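Local coordinates for type IV pilin protein (PDB 5V0M) that is a minor pilin of meningococcal type IV pili, probably joining the pilus fibre through its amino-terminal helix and contributing to cell adhesion, at residues A[20-34]-A[50-62]. Residues are numbered along the deposited sequence; the frame is centred on the assembly and turned at random. Where two conformers were deposited one is given.
Sequences AQTMERYYRQKGTFK and TLSKVSPDHFTLQ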
ATOM      1  N   ALA A  20       7.211  -0.765  -2.934  1.00  8.19           N
ATOM      2  CA  ALA A  20       7.692   0.332  -3.766  1.00  8.38           C
ATOM      3  C   ALA A  20       9.176   0.191  -4.062  1.00  7.42           C
ATOM      4  O   ALA A  20       9.628   0.499  -5.177  1.00  9.57           O
ATOM      5  CB  ALA A  20       7.397   1.664  -3.086  1.00 10.20           C
ATOM      6  N   GLN A  21       9.958  -0.279  -3.096  1.00  9.09           N
ATOM      7  CA  GLN A  21      11.376  -0.504  -3.343  1.00 12.05           C
ATOM      8  C   GLN A  21      11.591  -1.578  -4.402  1.00  9.37           C
ATOM      9  O   GLN A  21      12.454  -1.431  -5.292  1.00 11.11           O
ATOM     10  CB  GLN A  21      12.044  -0.920  -2.033  1.00 15.44           C
ATOM     11  CG  GLN A  21      12.169   0.213  -1.065  1.00 19.74           C
ATOM     12  CD  GLN A  21      12.565  -0.228   0.336  1.00 32.37           C
ATOM     13  OE1 GLN A  21      12.804  -1.412   0.591  1.00 34.63           O
ATOM     14  NE2 GLN A  21      12.626   0.732   1.260  1.00 36.23           N
ATOM     15  N   THR A  22      10.828  -2.664  -4.336  1.00 10.98           N
ATOM     16  CA  THR A  22      10.922  -3.716  -5.340  1.00 12.35           C
ATOM     17  C   THR A  22      10.617  -3.176  -6.724  1.00 11.38           C
ATOM     18  O   THR A  22      11.306  -3.506  -7.704  1.00 12.58           O
ATOM     19  CB  THR A  22       9.939  -4.819  -4.970  1.00 13.31           C
ATOM     20  OG1 THR A  22      10.357  -5.402  -3.735  1.00 14.28           O
ATOM     21  CG2 THR A  22       9.885  -5.898  -6.051  1.00 17.80           C
HETATM   22  N   MSE A  23       9.640  -2.292  -6.837  0.56 10.99           N
HETATM   23  CA  MSE A  23       9.284  -1.770  -8.150  0.56 10.74           C
HETATM   24  C   MSE A  23      10.291  -0.718  -8.605  0.56  7.99           C
HETATM   25  O   MSE A  23      10.523  -0.532  -9.812  0.56  7.92           O
HETATM   26  CB  MSE A  23       7.872  -1.221  -8.124  0.56 12.63           C
HETATM   27  CG  MSE A  23       6.860  -2.304  -7.782  0.56 13.19           C
HETATM   28 SE   MSE A  23       5.021  -1.701  -7.910  0.56 12.81          SE
HETATM   29  CE  MSE A  23       4.979  -1.194  -9.794  0.56 13.71           C
ATOM     30  N   GLU A  24      10.908  -0.029  -7.647  0.56 10.20           N
ATOM     31  CA  GLU A  24      11.974   0.897  -8.002  0.56 14.56           C
ATOM     32  C   GLU A  24      13.176   0.155  -8.559  0.56 10.43           C
ATOM     33  O   GLU A  24      13.853   0.664  -9.460  0.56 10.94           O
ATOM     34  CB  GLU A  24      12.379   1.754  -6.800  0.56 13.04           C
ATOM     35  CG  GLU A  24      11.398   2.875  -6.479  0.56 24.85           C
ATOM     36  CD  GLU A  24      11.717   3.605  -5.176  0.56 27.45           C
ATOM     37  OE1 GLU A  24      12.608   3.151  -4.424  0.56 28.39           O
ATOM     38  OE2 GLU A  24      11.072   4.638  -4.907  0.56 35.10           O
ATOM     39  N   ARG A  25      13.454  -1.045  -8.062  0.56 10.59           N
ATOM     40  CA  ARG A  25      14.550  -1.821  -8.629  0.56 13.46           C
ATOM     41  C   ARG A  25      14.173  -2.369  -9.997  0.56 14.78           C
ATOM     42  O   ARG A  25      14.988  -2.342 -10.932  0.56 14.87           O
ATOM     43  CB  ARG A  25      14.949  -2.944  -7.676  0.56 18.63           C
ATOM     44  CG  ARG A  25      15.674  -2.450  -6.430  0.56 25.71           C
ATOM     45  CD  ARG A  25      16.363  -3.587  -5.673  0.56 33.49           C
ATOM     46  NE  ARG A  25      15.414  -4.556  -5.128  0.56 32.88           N
ATOM     47  CZ  ARG A  25      14.784  -4.428  -3.962  0.56 36.57           C
ATOM     48  NH1 ARG A  25      14.989  -3.363  -3.196  0.56 32.51           N
ATOM     49  NH2 ARG A  25      13.938  -5.366  -3.558  0.56 39.23           N
ATOM     50  N   TYR A  26      12.941  -2.860 -10.136  1.00 11.83           N
ATOM     51  CA  TYR A  26      12.472  -3.367 -11.424  1.00 14.08           C
ATOM     52  C   TYR A  26      12.564  -2.295 -12.505  1.00 14.22           C
ATOM     53  O   TYR A  26      12.986  -2.579 -13.634  1.00 13.56           O
ATOM     54  CB  TYR A  26      11.034  -3.853 -11.290  1.00 13.02           C
ATOM     55  CG  TYR A  26      10.479  -4.493 -12.540  1.00  9.30           C
ATOM     56  CD1 TYR A  26      10.558  -5.861 -12.730  1.00 12.15           C
ATOM     57  CD2 TYR A  26       9.841  -3.736 -13.505  1.00 10.74           C
ATOM     58  CE1 TYR A  26      10.039  -6.463 -13.868  1.00 14.77           C
ATOM     59  CE2 TYR A  26       9.313  -4.330 -14.647  1.00 13.95           C
ATOM     60  CZ  TYR A  26       9.416  -5.695 -14.822  1.00 18.29           C
ATOM     61  OH  TYR A  26       8.893  -6.305 -15.954  1.00 18.53           O
ATOM     62  N   TYR A  27      12.171  -1.062 -12.187  1.00 11.63           N
ATOM     63  CA  TYR A  27      12.251   0.023 -13.154  1.00 16.44           C
ATOM     64  C   TYR A  27      13.694   0.268 -13.573  1.00 11.31           C
ATOM     65  O   TYR A  27      13.976   0.513 -14.753  1.00 12.94           O
ATOM     66  CB  TYR A  27      11.661   1.305 -12.564  1.00 12.53           C
ATOM     67  CG  TYR A  27      11.534   2.415 -13.580  1.00 11.29           C
ATOM     68  CD1 TYR A  27      12.518   3.384 -13.703  1.00 13.21           C
ATOM     69  CD2 TYR A  27      10.436   2.494 -14.412  1.00 11.79           C
ATOM     70  CE1 TYR A  27      12.419   4.392 -14.667  1.00 13.34           C
ATOM     71  CE2 TYR A  27      10.320   3.493 -15.370  1.00 15.93           C
ATOM     72  CZ  TYR A  27      11.310   4.450 -15.482  1.00 15.33           C
ATOM     73  OH  TYR A  27      11.170   5.454 -16.428  1.00 16.58           O
ATOM     74  N   ARG A  28      14.630   0.209 -12.641  0.53 11.86           N
ATOM     75  CA  ARG A  28      16.010   0.422 -13.057  0.53 10.88           C
ATOM     76  C   ARG A  28      16.501  -0.715 -13.938  0.53 13.13           C
ATOM     77  O   ARG A  28      17.343  -0.493 -14.820  0.53 12.81           O
ATOM     78  CB  ARG A  28      16.891   0.612 -11.837  0.53 13.15           C
ATOM     79  CG  ARG A  28      16.577   1.883 -11.122  0.53 10.49           C
ATOM     80  CD  ARG A  28      17.481   2.036  -9.947  0.53 12.87           C
ATOM     81  NE  ARG A  28      17.058   3.145  -9.100  0.53 28.45           N
ATOM     82  CZ  ARG A  28      17.643   3.472  -7.953  0.53 32.84           C
ATOM     83  NH1 ARG A  28      18.680   2.769  -7.507  0.53 27.95           N
ATOM     84  NH2 ARG A  28      17.191   4.501  -7.251  0.53 34.01           N
ATOM     85  N   GLN A  29      15.964  -1.919 -13.758  1.00 11.12           N
ATOM     86  CA  GLN A  29      16.368  -3.053 -14.590  1.00 15.60           C
ATOM     87  C   GLN A  29      15.684  -3.072 -15.950  1.00 15.12           C
ATOM     88  O   GLN A  29      16.271  -3.583 -16.924  1.00 13.68           O
ATOM     89  CB  GLN A  29      16.021  -4.362 -13.888  1.00 18.11           C
ATOM     90  CG  GLN A  29      16.859  -4.646 -12.686  1.00 14.08           C
ATOM     91  CD  GLN A  29      18.290  -5.037 -13.030  1.00 15.76           C
ATOM     92  OE1 GLN A  29      19.246  -4.401 -12.566  1.00 24.05           O
ATOM     93  NE2 GLN A  29      18.444  -6.100 -13.816  1.00 21.75           N
ATOM     94  N   LYS A  30      14.468  -2.531 -16.060  1.00 15.00           N
ATOM     95  CA  LYS A  30      13.655  -2.721 -17.250  1.00 14.81           C
ATOM     96  C   LYS A  30      13.251  -1.426 -17.928  1.00 13.82           C
ATOM     97  O   LYS A  30      12.899  -1.456 -19.120  1.00 17.86           O
ATOM     98  CB  LYS A  30      12.395  -3.529 -16.903  1.00 16.92           C
ATOM     99  CG  LYS A  30      12.693  -4.886 -16.307  1.00 17.15           C
ATOM    100  CD  LYS A  30      13.331  -5.820 -17.312  1.00 25.01           C
ATOM    101  CE  LYS A  30      13.281  -7.249 -16.811  1.00 31.33           C
ATOM    102  NZ  LYS A  30      13.919  -8.202 -17.759  1.00 42.27           N
ATOM    103  N   GLY A  31      13.312  -0.300 -17.233  1.00 15.59           N
ATOM    104  CA  GLY A  31      12.943   0.965 -17.826  1.00 13.37           C
ATOM    105  C   GLY A  31      11.461   1.181 -18.016  1.00 14.53           C
ATOM    106  O   GLY A  31      11.071   2.097 -18.745  1.00 14.37           O
ATOM    107  N   THR A  32      10.616   0.368 -17.381  1.00 14.09           N
ATOM    108  CA  THR A  32       9.176   0.550 -17.461  1.00 15.81           C
ATOM    109  C   THR A  32       8.549  -0.257 -16.340  1.00 11.00           C
ATOM    110  O   THR A  32       9.120  -1.255 -15.896  1.00 13.08           O
ATOM    111  CB  THR A  32       8.612   0.054 -18.799  1.00 16.80           C
ATOM    112  OG1 THR A  32       7.185   0.239 -18.824  1.00 13.18           O
ATOM    113  CG2 THR A  32       8.960  -1.421 -19.040  1.00 16.75           C
ATOM    114  N   PHE A  33       7.362   0.179 -15.895  1.00 15.73           N
ATOM    115  CA  PHE A  33       6.543  -0.635 -15.006  1.00 12.89           C
ATOM    116  C   PHE A  33       5.516  -1.465 -15.759  1.00 15.68           C
ATOM    117  O   PHE A  33       4.874  -2.321 -15.140  1.00 19.87           O
ATOM    118  CB  PHE A  33       5.800   0.244 -13.987  1.00 13.80           C
ATOM    119  CG  PHE A  33       6.696   1.046 -13.093  1.00 10.64           C
ATOM    120  CD1 PHE A  33       7.543   0.445 -12.178  1.00 12.96           C
ATOM    121  CD2 PHE A  33       6.659   2.414 -13.131  1.00 12.56           C
ATOM    122  CE1 PHE A  33       8.349   1.208 -11.367  1.00 12.58           C
ATOM    123  CE2 PHE A  33       7.458   3.172 -12.349  1.00 11.38           C
ATOM    124  CZ  PHE A  33       8.301   2.579 -11.434  1.00 10.90           C
ATOM    125  N   LYS A  34       5.347  -1.245 -17.074  1.00 15.93           N
ATOM    126  CA  LYS A  34       4.242  -1.860 -17.798  1.00 13.75           C
ATOM    127  C   LYS A  34       4.311  -3.382 -17.829  1.00 18.68           C
ATOM    128  O   LYS A  34       3.269  -4.024 -17.985  1.00 26.37           O
ATOM    129  CB  LYS A  34       4.140  -1.315 -19.225  1.00 18.74           C
ATOM    130  CG  LYS A  34       3.600   0.076 -19.311  1.00 24.97           C
ATOM    131  CD  LYS A  34       2.101   0.118 -19.004  1.00 23.16           C
ATOM    132  CE  LYS A  34       1.264  -0.539 -20.098  1.00 22.84           C
ATOM    133  NZ  LYS A  34      -0.202  -0.258 -19.907  1.00 29.35           N
ATOM    134  N   THR A  50      -2.624  -3.988  -3.821  1.00  6.16           N
ATOM    135  CA  THR A  50      -2.765  -4.060  -5.267  1.00  6.90           C
ATOM    136  C   THR A  50      -2.094  -2.847  -5.885  1.00  8.66           C
ATOM    137  O   THR A  50      -1.742  -1.888  -5.200  1.00  8.75           O
ATOM    138  CB  THR A  50      -4.246  -4.062  -5.642  1.00  8.35           C
ATOM    139  OG1 THR A  50      -4.857  -2.879  -5.114  1.00 10.76           O
ATOM    140  CG2 THR A  50      -4.952  -5.296  -5.099  1.00 13.00           C
ATOM    141  N   LEU A  51      -1.880  -2.905  -7.187  1.00  9.32           N
ATOM    142  CA  LEU A  51      -1.497  -1.735  -7.962  1.00  8.64           C
ATOM    143  C   LEU A  51      -2.762  -1.128  -8.521  1.00 10.36           C
ATOM    144  O   LEU A  51      -3.367  -1.685  -9.443  1.00 13.59           O
ATOM    145  CB  LEU A  51      -0.552  -2.141  -9.079  1.00 10.56           C
ATOM    146  CG  LEU A  51       0.876  -2.321  -8.586  1.00 11.37           C
ATOM    147  CD1 LEU A  51       1.666  -3.255  -9.511  1.00 15.58           C
ATOM    148  CD2 LEU A  51       1.575  -0.960  -8.486  1.00  9.16           C
ATOM    149  N   SER A  52      -3.155   0.016  -7.977  1.00 10.33           N
ATOM    150  CA  SER A  52      -4.352   0.689  -8.444  1.00 11.94           C
ATOM    151  C   SER A  52      -4.103   1.453  -9.730  1.00 11.68           C
ATOM    152  O   SER A  52      -5.052   1.702 -10.486  1.00 15.90           O
ATOM    153  CB  SER A  52      -4.864   1.629  -7.353  1.00 13.83           C
ATOM    154  OG  SER A  52      -3.826   2.514  -6.965  1.00 14.10           O
ATOM    155  N   LYS A  53      -2.856   1.860  -9.976  1.00 10.66           N
ATOM    156  CA  LYS A  53      -2.470   2.566 -11.189  1.00 13.31           C
ATOM    157  C   LYS A  53      -1.096   2.077 -11.603  1.00 10.71           C
ATOM    158  O   LYS A  53      -0.195   1.986 -10.769  1.00 10.25           O
ATOM    159  CB  LYS A  53      -2.397   4.071 -10.942  1.00 12.15           C
ATOM    160  CG  LYS A  53      -3.720   4.684 -10.489  1.00 19.40           C
ATOM    161  CD  LYS A  53      -3.618   6.190 -10.230  1.00 28.97           C
ATOM    162  CE  LYS A  53      -3.242   6.946 -11.501  1.00 47.38           C
ATOM    163  NZ  LYS A  53      -3.454   8.419 -11.378  1.00 50.16           N
ATOM    164  N   VAL A  54      -0.938   1.780 -12.895  1.00 12.02           N
ATOM    165  CA  VAL A  54       0.350   1.435 -13.487  1.00 11.91           C
ATOM    166  C   VAL A  54       0.448   2.114 -14.836  1.00 12.34           C
ATOM    167  O   VAL A  54      -0.443   1.959 -15.679  1.00 18.15           O
ATOM    168  CB  VAL A  54       0.530  -0.083 -13.684  1.00 14.19           C
ATOM    169  CG1 VAL A  54       1.884  -0.377 -14.348  1.00 18.85           C
ATOM    170  CG2 VAL A  54       0.408  -0.808 -12.362  1.00 15.30           C
ATOM    171  N   SER A  55       1.527   2.841 -15.042  1.00 10.01           N
ATOM    172  CA  SER A  55       1.827   3.423 -16.343  1.00 11.38           C
ATOM    173  C   SER A  55       3.304   3.146 -16.602  1.00 13.15           C
ATOM    174  O   SER A  55       3.983   2.552 -15.762  1.00 13.25           O
ATOM    175  CB  SER A  55       1.500   4.915 -16.339  1.00 10.23           C
ATOM    176  OG  SER A  55       2.363   5.609 -15.476  1.00 13.58           O
ATOM    177  N   PRO A  56       3.855   3.522 -17.755  1.00 10.97           N
ATOM    178  CA  PRO A  56       5.273   3.211 -17.989  1.00 11.65           C
ATOM    179  C   PRO A  56       6.213   3.757 -16.930  1.00  8.45           C
ATOM    180  O   PRO A  56       7.142   3.049 -16.525  1.00 12.47           O
ATOM    181  CB  PRO A  56       5.529   3.791 -19.387  1.00 11.95           C
ATOM    182  CG  PRO A  56       4.162   3.779 -20.031  1.00 15.13           C
ATOM    183  CD  PRO A  56       3.205   4.112 -18.928  1.00 12.00           C
ATOM    184  N   ASP A  57       6.011   5.001 -16.478  1.00 10.30           N
ATOM    185  CA  ASP A  57       6.941   5.654 -15.565  1.00 13.53           C
ATOM    186  C   ASP A  57       6.393   5.939 -14.168  1.00 12.31           C
ATOM    187  O   ASP A  57       7.114   6.538 -13.354  1.00 14.16           O
ATOM    188  CB  ASP A  57       7.450   6.959 -16.184  1.00 12.13           C
ATOM    189  CG  ASP A  57       8.115   6.737 -17.508  1.00 14.32           C
ATOM    190  OD1 ASP A  57       8.925   5.787 -17.606  1.00 15.50           O
ATOM    191  OD2 ASP A  57       7.782   7.494 -18.438  1.00 20.41           O
ATOM    192  N   HIS A  58       5.168   5.516 -13.855  1.00 10.28           N
ATOM    193  CA  HIS A  58       4.591   5.802 -12.550  1.00  8.92           C
ATOM    194  C   HIS A  58       3.728   4.632 -12.088  1.00 12.32           C
ATOM    195  O   HIS A  58       3.237   3.829 -12.886  1.00  9.94           O
ATOM    196  CB  HIS A  58       3.737   7.063 -12.611  1.00 10.00           C
ATOM    197  CG  HIS A  58       4.512   8.309 -12.912  1.00 13.26           C
ATOM    198  ND1 HIS A  58       5.535   8.760 -12.109  1.00 13.40           N
ATOM    199  CD2 HIS A  58       4.415   9.191 -13.934  1.00 21.61           C
ATOM    200  CE1 HIS A  58       6.036   9.871 -12.624  1.00 22.21           C
ATOM    201  NE2 HIS A  58       5.368  10.156 -13.727  1.00 18.30           N
ATOM    202  N   PHE A  59       3.522   4.560 -10.773  1.00 11.27           N
ATOM    203  CA  PHE A  59       2.590   3.590 -10.220  1.00  7.30           C
ATOM    204  C   PHE A  59       1.984   4.125  -8.930  1.00  8.60           C
ATOM    205  O   PHE A  59       2.522   5.025  -8.291  1.00  9.09           O
ATOM    206  CB  PHE A  59       3.245   2.237  -9.939  1.00  6.89           C
ATOM    207  CG  PHE A  59       4.287   2.291  -8.871  1.00  6.83           C
ATOM    208  CD1 PHE A  59       5.630   2.341  -9.197  1.00 10.13           C
ATOM    209  CD2 PHE A  59       3.941   2.317  -7.520  1.00  7.63           C
ATOM    210  CE1 PHE A  59       6.601   2.396  -8.209  1.00 12.01           C
ATOM    211  CE2 PHE A  59       4.921   2.384  -6.536  1.00 11.02           C
ATOM    212  CZ  PHE A  59       6.245   2.417  -6.885  1.00 11.25           C
ATOM    213  N   THR A  60       0.847   3.548  -8.562  1.00  7.96           N
ATOM    214  CA  THR A  60       0.252   3.747  -7.243  1.00  7.41           C
ATOM    215  C   THR A  60      -0.096   2.382  -6.681  1.00  7.67           C
ATOM    216  O   THR A  60      -0.814   1.599  -7.330  1.00  9.12           O
ATOM    217  CB  THR A  60      -0.992   4.626  -7.291  1.00  9.19           C
ATOM    218  OG1 THR A  60      -0.652   5.912  -7.815  1.00 11.67           O
ATOM    219  CG2 THR A  60      -1.568   4.818  -5.894  1.00  8.20           C
ATOM    220  N   LEU A  61       0.434   2.100  -5.501  1.00  7.72           N
ATOM    221  CA  LEU A  61       0.055   0.951  -4.702  1.00  6.50           C
ATOM    222  C   LEU A  61      -1.099   1.326  -3.801  1.00  8.13           C
ATOM    223  O   LEU A  61      -1.156   2.443  -3.278  1.00  7.64           O
ATOM    224  CB  LEU A  61       1.232   0.562  -3.821  1.00  8.31           C
ATOM    225  CG  LEU A  61       2.391  -0.067  -4.574  1.00  9.54           C
ATOM    226  CD1 LEU A  61       3.716   0.112  -3.851  1.00  9.85           C
ATOM    227  CD2 LEU A  61       2.077  -1.535  -4.802  1.00  9.20           C
ATOM    228  N   GLN A  62      -2.004   0.379  -3.577  1.00  6.48           N
ATOM    229  CA  GLN A  62      -3.131   0.590  -2.679  1.00  5.87           C
ATOM    230  C   GLN A  62      -3.302  -0.582  -1.734  1.00  7.79           C
ATOM    231  O   GLN A  62      -3.294  -1.742  -2.160  1.00  7.63           O
ATOM    232  CB  GLN A  62      -4.415   0.776  -3.488  1.00  6.71           C
ATOM    233  CG  GLN A  62      -5.679   1.053  -2.669  1.00  8.78           C
ATOM    234  CD  GLN A  62      -6.833   1.508  -3.540  1.00 12.87           C
ATOM    235  OE1 GLN A  62      -6.751   2.533  -4.231  1.00 16.31           O
ATOM    236  NE2 GLN A  62      -7.904   0.740  -3.540  1.00 15.89           N
TER
HETATM  237  O   HOH W   1       9.172   3.677 -19.450  1.00 23.40           O
HETATM  238  O   HOH W   2      -0.951  -0.599 -17.220  1.00 23.21           O
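Phe33 packs against Ser55, Asp57 and Phe59, between the end of helix 3-30 and the loop 55-58 that joins strands 47-54 and 59-65. Its CB meets Ser55 O at 3.4 Å and Val54 CG1. CG and CD2 approach Pro56 O, and CD2 also His58 N; CE2 meets Asp57 C. CD1 and CE1 face Phe59 CD1. At the tip, Phe33 CZ touches Phe59 CD1 at 3.5 Å. Phe59 turns its edge to the face of Phe33 in a T-shaped stack, planes at 89°. Tyr27 CD2 covers the opposite face. CG of Phe59 sits between its backbone N and carbonyl carbon (chi1 65°), and the ring reaches the helix. In one of two modelled conformers, selenomethionine Met23 places SE over the ring centre, a Met-aromatic contact, and meets Leu51 CD2 tip to tip.

Polar bonds close the outer end. Phe33 N donates to Pro56 O at 2.9 Å. Tyr27 OH donates to Asp57 OD1 at 2.6 Å, from above the carboxylate plane. A water donates to the same OD1 and to Gly31 O. Apolar contacts join helix to sheet; hydrogen bonds tie Tyr27 and Phe33 to the loop. Two donors on Asp57 OD1 would probably favour the charged carboxylate.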